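PDB 1R75: unknown protein from Leishmania major, which is of unknown function, a small all-beta protein with a DUF1935 domain built from two antiparallel sheets packed face to face. Local coordinates for residues 33-38 and 44-49; 68-73 and 114-119. One frame throughout, in Å; residues are numbered along the deposited sequence.

Contact 1: residues 33-38 and 44-49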
loop_
_atom_site.group_PDB
_atom_site.type_symbol
_atom_site.label_atom_id
_atom_site.label_comp_id
_atom_site.label_asym_id
_atom_site.label_seq_id
_atom_site.Cartn_x
_atom_site.Cartn_y
_atom_site.Cartn_z
ATOM N N LYS A 33 3.990 8.131 10.850
ATOM C CA LYS A 33 3.674 9.093 9.803
ATOM C C LYS A 33 2.791 8.492 8.729
ATOM O O LYS A 33 2.951 7.312 8.341
ATOM C CB LYS A 33 4.953 9.592 9.146
ATOM C CG LYS A 33 4.863 11.018 8.574
ATOM C CD LYS A 33 5.399 12.161 9.504
ATOM C CE LYS A 33 4.512 13.434 9.462
ATOM N NZ LYS A 33 4.631 14.245 10.752
ATOM N N THR A 34 1.883 9.333 8.248
ATOM C CA THR A 34 0.938 8.987 7.214
ATOM C C THR A 34 1.173 9.936 6.034
ATOM O O THR A 34 1.338 11.139 6.238
ATOM C CB THR A 34 -0.469 9.103 7.791
ATOM O OG1 THR A 34 -0.633 8.115 8.842
ATOM C CG2 THR A 34 -1.536 8.727 6.765
ATOM N N TYR A 35 1.271 9.399 4.826
ATOM C CA TYR A 35 1.546 10.188 3.615
ATOM C C TYR A 35 0.456 9.915 2.598
ATOM O O TYR A 35 0.265 8.732 2.221
ATOM C CB TYR A 35 2.882 9.758 3.024
ATOM C CG TYR A 35 4.085 9.866 3.949
ATOM C CD1 TYR A 35 4.942 10.976 3.910
ATOM C CD2 TYR A 35 4.393 8.870 4.824
ATOM C CE1 TYR A 35 6.091 11.045 4.738
ATOM C CE2 TYR A 35 5.511 8.932 5.642
ATOM C CZ TYR A 35 6.357 10.011 5.595
ATOM O OH TYR A 35 7.429 10.006 6.463
ATOM N N PRO A 36 -0.321 10.925 2.184
ATOM C CA PRO A 36 -1.344 10.689 1.161
ATOM C C PRO A 36 -0.699 10.466 -0.195
ATOM O O PRO A 36 0.433 10.948 -0.459
ATOM C CB PRO A 36 -2.206 11.986 1.206
ATOM C CG PRO A 36 -1.281 13.029 1.678
ATOM C CD PRO A 36 -0.306 12.343 2.626
ATOM N N MET A 37 -1.364 9.695 -1.050
ATOM C CA MET A 37 -0.745 9.289 -2.328
ATOM C C MET A 37 -1.499 9.274 -3.673
ATOM O O MET A 37 -0.843 9.388 -4.770
ATOM C CB MET A 37 -0.210 7.918 -2.171
ATOM C CG MET A 37 1.014 7.902 -1.399
ATOM S SD MET A 37 1.501 6.255 -1.477
ATOM C CE MET A 37 2.946 6.303 -2.223
ATOM N N PHE A 38 -2.788 9.085 -3.677
ATOM C CA PHE A 38 -3.460 8.772 -4.978
ATOM C C PHE A 38 -4.738 9.638 -5.023
ATOM O O PHE A 38 -5.878 9.197 -4.847
ATOM C CB PHE A 38 -3.680 7.230 -5.027
ATOM C CG PHE A 38 -4.389 6.696 -6.272
ATOM C CD1 PHE A 38 -3.714 6.558 -7.479
ATOM C CD2 PHE A 38 -5.702 6.287 -6.210
ATOM C CE1 PHE A 38 -4.337 6.004 -8.624
ATOM C CE2 PHE A 38 -6.349 5.797 -7.352
ATOM C CZ PHE A 38 -5.643 5.632 -8.559
ATOM N N ARG A 44 -0.105 5.912 2.588
ATOM C CA ARG A 44 0.994 5.115 3.090
ATOM C C ARG A 44 1.203 5.410 4.555
ATOM O O ARG A 44 1.319 6.575 4.912
ATOM C CB ARG A 44 2.236 5.404 2.293
ATOM C CG ARG A 44 3.471 4.741 2.747
ATOM C CD ARG A 44 4.598 4.877 1.713
ATOM N NE ARG A 44 5.049 6.268 1.575
ATOM C CZ ARG A 44 5.980 6.811 2.258
ATOM N NH1 ARG A 44 6.616 6.116 3.195
ATOM N NH2 ARG A 44 6.312 8.092 1.982
ATOM N N ILE A 45 1.205 4.379 5.398
ATOM C CA ILE A 45 1.356 4.533 6.859
ATOM C C ILE A 45 2.705 3.942 7.134
ATOM O O ILE A 45 2.906 2.724 6.930
ATOM C CB ILE A 45 0.293 3.746 7.621
ATOM C CG1 ILE A 45 -1.098 4.204 7.140
ATOM C CG2 ILE A 45 0.477 3.948 9.153
ATOM C CD1 ILE A 45 -2.079 3.116 7.189
ATOM N N ALA A 46 3.652 4.750 7.575
ATOM C CA ALA A 46 4.980 4.280 7.856
ATOM C C ALA A 46 5.173 4.212 9.348
ATOM O O ALA A 46 4.680 5.059 10.080
ATOM C CB ALA A 46 6.011 5.193 7.208
ATOM N N ASP A 47 5.794 3.157 9.828
ATOM C CA ASP A 47 6.051 3.048 11.260
ATOM C C ASP A 47 7.568 2.889 11.446
ATOM O O ASP A 47 8.152 1.865 11.061
ATOM C CB ASP A 47 5.224 1.917 11.871
ATOM C CG ASP A 47 5.395 1.812 13.396
ATOM O OD1 ASP A 47 6.560 1.934 13.877
ATOM O OD2 ASP A 47 4.424 1.622 14.194
ATOM N N THR A 48 8.239 3.946 11.957
ATOM C CA THR A 48 9.698 3.895 12.046
ATOM C C THR A 48 10.205 2.921 13.118
ATOM O O THR A 48 11.232 2.279 12.913
ATOM C CB THR A 48 10.339 5.278 12.335
ATOM O OG1 THR A 48 10.025 5.643 13.665
ATOM C CG2 THR A 48 9.762 6.384 11.514
ATOM N N GLU A 49 9.522 2.799 14.248
ATOM C CA GLU A 49 9.919 1.816 15.299
ATOM C C GLU A 49 9.778 0.386 14.811
ATOM O O GLU A 49 10.649 -0.477 15.048
ATOM C CB GLU A 49 9.124 2.037 16.624
ATOM C CG GLU A 49 9.178 0.910 17.693
ATOM C CD GLU A 49 9.935 1.264 19.007
ATOM O OE1 GLU A 49 11.079 1.793 18.949
ATOM O OE2 GLU A 49 9.393 0.995 20.124
#

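Contact 2: residues 68-73 and 114-119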
loop_
_atom_site.group_PDB
_atom_site.type_symbol
_atom_site.label_atom_id
_atom_site.label_comp_id
_atom_site.label_asym_id
_atom_site.label_seq_id
_atom_site.Cartn_x
_atom_site.Cartn_y
_atom_site.Cartn_z
ATOM N N VAL A 68 5.418 -1.164 -5.975
ATOM C CA VAL A 68 6.514 -0.323 -5.655
ATOM C C VAL A 68 7.789 -1.092 -5.980
ATOM O O VAL A 68 7.913 -2.264 -5.681
ATOM C CB VAL A 68 6.511 0.060 -4.186
ATOM C CG1 VAL A 68 7.766 0.839 -3.829
ATOM C CG2 VAL A 68 5.226 0.855 -3.778
ATOM N N LEU A 69 8.723 -0.415 -6.591
ATOM C CA LEU A 69 10.012 -0.964 -6.935
ATOM C C LEU A 69 11.040 -0.385 -5.999
ATOM O O LEU A 69 11.168 0.850 -5.905
ATOM C CB LEU A 69 10.411 -0.471 -8.298
ATOM C CG LEU A 69 9.870 -1.041 -9.530
ATOM C CD1 LEU A 69 9.956 0.070 -10.665
ATOM C CD2 LEU A 69 10.687 -2.360 -9.855
ATOM N N PHE A 70 11.771 -1.255 -5.329
ATOM C CA PHE A 70 12.759 -0.949 -4.335
ATOM C C PHE A 70 14.159 -1.258 -4.880
ATOM O O PHE A 70 14.351 -2.217 -5.688
ATOM C CB PHE A 70 12.495 -1.720 -3.066
ATOM C CG PHE A 70 11.244 -1.395 -2.374
ATOM C CD1 PHE A 70 11.188 -0.429 -1.342
ATOM C CD2 PHE A 70 10.101 -2.204 -2.597
ATOM C CE1 PHE A 70 10.028 -0.180 -0.677
ATOM C CE2 PHE A 70 8.972 -1.968 -1.877
ATOM C CZ PHE A 70 8.919 -0.991 -0.928
ATOM N N ASP A 71 15.075 -0.351 -4.628
ATOM C CA ASP A 71 16.452 -0.509 -5.041
ATOM C C ASP A 71 17.143 -1.684 -4.313
ATOM O O ASP A 71 16.749 -2.130 -3.233
ATOM C CB ASP A 71 17.303 0.749 -4.803
ATOM C CG ASP A 71 16.907 1.916 -5.662
ATOM O OD1 ASP A 71 16.059 1.772 -6.641
ATOM O OD2 ASP A 71 17.467 3.031 -5.431
ATOM N N TYR A 72 18.217 -2.120 -4.969
ATOM C CA TYR A 72 18.905 -3.417 -4.782
ATOM C C TYR A 72 19.428 -3.482 -3.364
ATOM O O TYR A 72 19.511 -4.537 -2.766
ATOM C CB TYR A 72 20.076 -3.507 -5.830
ATOM C CG TYR A 72 21.305 -2.638 -5.422
ATOM C CD1 TYR A 72 22.413 -3.196 -4.777
ATOM C CD2 TYR A 72 21.324 -1.248 -5.654
ATOM C CE1 TYR A 72 23.514 -2.407 -4.384
ATOM C CE2 TYR A 72 22.407 -0.432 -5.221
ATOM C CZ TYR A 72 23.499 -1.027 -4.602
ATOM O OH TYR A 72 24.575 -0.252 -4.183
ATOM N N ASP A 73 19.720 -2.322 -2.772
ATOM C CA ASP A 73 20.239 -2.252 -1.411
ATOM C C ASP A 73 19.258 -2.145 -0.250
ATOM O O ASP A 73 19.622 -2.151 0.927
ATOM C CB ASP A 73 21.363 -1.193 -1.288
ATOM C CG ASP A 73 20.918 0.169 -1.690
ATOM O OD1 ASP A 73 19.852 0.311 -2.376
ATOM O OD2 ASP A 73 21.602 1.149 -1.334
ATOM N N MET A 114 -0.895 -4.469 5.287
ATOM C CA MET A 114 0.560 -4.496 5.541
ATOM C C MET A 114 1.278 -4.771 4.194
ATOM O O MET A 114 0.827 -5.547 3.371
ATOM C CB MET A 114 0.882 -5.620 6.556
ATOM C CG MET A 114 0.269 -5.346 7.892
ATOM S SD MET A 114 1.062 -3.809 8.630
ATOM C CE MET A 114 -0.356 -3.345 8.936
ATOM N N PHE A 115 2.376 -4.065 3.984
ATOM C CA PHE A 115 3.078 -4.086 2.752
ATOM C C PHE A 115 4.461 -4.658 2.863
ATOM O O PHE A 115 4.776 -5.779 2.287
ATOM C CB PHE A 115 3.045 -2.665 2.212
ATOM C CG PHE A 115 3.552 -2.552 0.793
ATOM C CD1 PHE A 115 3.017 -3.336 -0.192
ATOM C CD2 PHE A 115 4.582 -1.613 0.445
ATOM C CE1 PHE A 115 3.459 -3.215 -1.526
ATOM C CE2 PHE A 115 5.053 -1.564 -0.865
ATOM C CZ PHE A 115 4.455 -2.344 -1.841
ATOM N N VAL A 116 5.408 -3.932 3.515
ATOM C CA VAL A 116 6.791 -4.396 3.637
ATOM C C VAL A 116 7.347 -4.043 4.986
ATOM O O VAL A 116 6.876 -3.168 5.705
ATOM C CB VAL A 116 7.750 -3.809 2.548
ATOM C CG1 VAL A 116 7.326 -4.212 1.259
ATOM C CG2 VAL A 116 7.810 -2.283 2.639
ATOM N N GLU A 117 8.359 -4.745 5.364
ATOM C CA GLU A 117 9.044 -4.429 6.605
ATOM C C GLU A 117 10.530 -4.570 6.398
ATOM O O GLU A 117 10.998 -5.508 5.754
ATOM C CB GLU A 117 8.543 -5.442 7.655
ATOM C CG GLU A 117 9.161 -5.294 9.010
ATOM C CD GLU A 117 8.279 -5.881 10.152
ATOM O OE1 GLU A 117 7.028 -5.740 10.094
ATOM O OE2 GLU A 117 8.878 -6.442 11.101
ATOM N N GLY A 118 11.285 -3.616 6.934
ATOM C CA GLY A 118 12.725 -3.680 6.906
ATOM C C GLY A 118 13.306 -2.317 6.526
ATOM O O GLY A 118 12.702 -1.321 6.793
ATOM N N SER A 119 14.441 -2.306 5.871
ATOM C CA SER A 119 15.148 -1.070 5.591
ATOM C C SER A 119 15.006 -0.688 4.156
ATOM O O SER A 119 15.444 -1.372 3.270
ATOM C CB SER A 119 16.595 -1.146 6.078
ATOM O OG SER A 119 17.310 -2.165 5.412
HETATM O O HOH W 1 19.283 -1.465 3.391
#

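Contact 1: residues 33-38 and 44-49
R44 lays its side chain across to Y35, its hydrogen-bonded partner in an antiparallel hairpin. Its CB touches SD of M37 at 3.9 Å, a soft contact that suits the long, flexible thioether. CG lies anti to the backbone N (chi1 176°) and the chain runs on extended to CD; the bend at chi3 (67°) then swings the guanidinium over the tyrosine. There the two flat groups stack with planes only 11° apart, CZ of R44 lying 4.1 Å from the centroid of the Y35 ring, a cation-pi pair. NH2 does the closest touching, 3.5 Å from CG of Y35. Arginine fits here because a flat cation can cover an aromatic face and still keep its N-H groups pointing outward around its rim. At the ring's edge CE2 of Y35 meets CB of A46, small enough to sit beside it. The backbones carry the pairing: R44 N donates to Y35 O at 2.9 Å, and A46 N to K33 O at 2.8 Å. Strand 33-36 borders its five-stranded sheet; strand 42-47 pairs on its other side with strand 52-57, where W53 makes a further cation-pi contact with R44.

Contact 2: residues 68-73 and 114-119
The carbonyl O of D73 accepts a hydrogen bond from a water at 2.6 Å, and the same water lies 2.9 Å from OG of S119, so that one solvent molecule ties the turn after strand 62-71 to the chain leaving strand 112-117. Serine suits this place because its hydroxyl can pair with the water. D73 OD1 is also hydrogen-bonded to OG1 of T121, just beyond S119.

Away from the water the contact is wholly apolar. The segments 68-71 and 114-117 run nearly parallel (5°), their axes no closer than 10.7 Å, so side chains alone span the gap. F115 is the central piece: with CG anti to the backbone N (chi1 -171°), its ring reaches across to strand 68-71, where CE2 lies 3.8 Å from CG2 of V68. The same CE2 meets CZ of F70 at 3.9 Å, approaching at the edge of the F70 ring, near its plane. V116 comes against F70 from the opposite direction, its CG2 4.0 Å from CZ. Long flat rings bridge the distance between sheets, whereas the branched valines V68 and V116 fill in beside them.

F115 and V116 form a classic beta bulge opposite W53. The extra residue lets two successive side chains both point toward strand 68-71, where regular alternation would turn one away. F70 also packs on W123 of strand 123-132, and F115, on strand 112-117, meets the ring of F55 edge-to-face.

No direct hydrogen bond joins the two segments. Cohesion therefore rests on dispersion and on the burial of V68, F70, F115 and V116, with the water bridge supplying the polar link at one end: chemistry characteristic of the interior between two packed beta sheets.

Overall arrangement
Contact 1 closes along the chain before contact 2 opens, and both fall within the DUF1935 range. Their centres lie 14 Å apart and their nearest atoms about 6 Å, without touching. Both reach the five-stranded sheet: residues 33-38 and 44-49 belong to the hairpin at one border, while 114-119 come from strand 112-117, separated from strand 42-47 by strand 52-57. Residues 68-73 belong instead to the four-stranded sheet. Contact 1 is thus pairing within a sheet, near the surface, and contact 2 is buried packing between sheets. Strand 52-57 connects them, since W53 and F55 have neighbours in each; with no helix modelled, pairing within sheets and packing between them account for both contacts.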